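Local coordinates for protein citrate lyase, subunit 1 (Methanosaeta concilii, PDB 6HXI) that probably cleaves citrate with ATP and coenzyme A to give acetyl-CoA and oxaloacetate, as an ATP citrate lyase subunit, at residues A170-G173 with D174-A177. Residues are numbered along the deposited sequence; the frame is centred on the assembly and turned at random.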
# COMPACT_ATOMS: atom_id res chain seq x y z
N ALA C 170 -25.36 26.33 81.78
CA ALA C 170 -26.40 27.36 81.92
C ALA C 170 -27.55 27.24 80.91
O ALA C 170 -28.66 27.71 81.19
CB ALA C 170 -25.77 28.74 81.84
N GLU C 171 -27.29 26.61 79.73
CA GLU C 171 -28.26 26.35 78.66
C GLU C 171 -29.37 25.42 79.14
O GLU C 171 -29.13 24.60 80.03
CB GLU C 171 -27.56 25.68 77.48
CG GLU C 171 -27.03 26.64 76.45
CD GLU C 171 -26.07 25.94 75.52
OE1 GLU C 171 -26.54 25.21 74.62
OE2 GLU C 171 -24.84 26.05 75.74
N LEU C 172 -30.56 25.52 78.51
CA LEU C 172 -31.72 24.69 78.86
C LEU C 172 -31.45 23.20 78.58
O LEU C 172 -30.48 22.87 77.91
CB LEU C 172 -33.00 25.18 78.14
CG LEU C 172 -33.98 26.06 78.95
CD1 LEU C 172 -33.57 27.53 78.94
CD2 LEU C 172 -35.39 25.95 78.39
N GLY C 173 -32.28 22.33 79.16
CA GLY C 173 -32.16 20.89 78.97
C GLY C 173 -32.21 20.55 77.49
O GLY C 173 -31.24 20.03 76.93
N ASP C 174 -33.34 20.93 76.85
CA ASP C 174 -33.60 20.73 75.43
C ASP C 174 -32.68 21.62 74.59
O ASP C 174 -32.17 21.15 73.58
CB ASP C 174 -35.08 21.01 75.08
CG ASP C 174 -36.10 20.13 75.81
OD1 ASP C 174 -35.98 18.89 75.73
OD2 ASP C 174 -37.05 20.70 76.40
N LYS C 175 -32.44 22.89 75.04
CA LYS C 175 -31.58 23.86 74.34
C LYS C 175 -30.15 23.38 74.17
O LYS C 175 -29.64 23.45 73.05
CB LYS C 175 -31.62 25.27 74.97
CG LYS C 175 -32.58 26.25 74.29
CD LYS C 175 -34.06 26.01 74.64
CE LYS C 175 -34.99 26.95 73.91
NZ LYS C 175 -36.42 26.58 74.10
N ARG C 176 -29.52 22.83 75.24
CA ARG C 176 -28.15 22.30 75.17
C ARG C 176 -28.00 21.25 74.07
O ARG C 176 -27.01 21.30 73.35
CB ARG C 176 -27.69 21.73 76.51
CG ARG C 176 -26.19 21.53 76.60
CD ARG C 176 -25.86 20.71 77.82
NE ARG C 176 -24.44 20.77 78.13
CZ ARG C 176 -23.84 20.00 79.04
NH1 ARG C 176 -22.54 20.13 79.26
NH2 ARG C 176 -24.53 19.10 79.72
N ALA C 177 -28.98 20.34 73.92
CA ALA C 177 -28.96 19.31 72.88
C ALA C 177 -29.21 19.92 71.49
O ALA C 177 -28.63 19.46 70.51
CB ALA C 177 -29.99 18.23 73.18
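The carboxylate of Glu171 has Arg176 over one face. The approach is oblique, from the OE1 side, with Glu171 OE1 3.4 Å from Arg176 CA. Arg176 CB and CG lie further out over the same face. Beyond OE1 comes the main-chain oxygen of Lys175, with Glu171 OE1 and Lys175 O 3.9 Å apart. Glu171 OE1 is buried here and has no hydrogen-bond partner in the model. The guanidinium of Arg176 does not pair with this carboxylate: Glu171 OE2 stays 5.8 Å from Arg176 NE, so any attraction is probably long-range. Arg176 CG is anti to the backbone N (chi1 -164°) and the chain runs on extended, taking NH1 to a weak hydrogen bond with Lys167 O. Arg176 N comes to Leu172 O from above the plane of the Leu172 carbonyl, 36° out of it. This bond, Arg176 N to Leu172 O, is 2.8 Å long and nearly straight (165°). It closes the first turn of helix 173-192 in the ATP-grasp domain, the helix that links strands 149-154 and 195-206. Leu172, just ahead of the helix, packs alongside Lys175 of the first turn, and the two side chains run in a common direction. Their packing is tight, with Leu172 CB 3.5 Å from Lys175 CB. A bend at chi2 brings Lys175 CD within 3.8 Å of Leu172 CB. Lys175 also makes a cation-pi contact with Phe205, and Met135 touches Glu171.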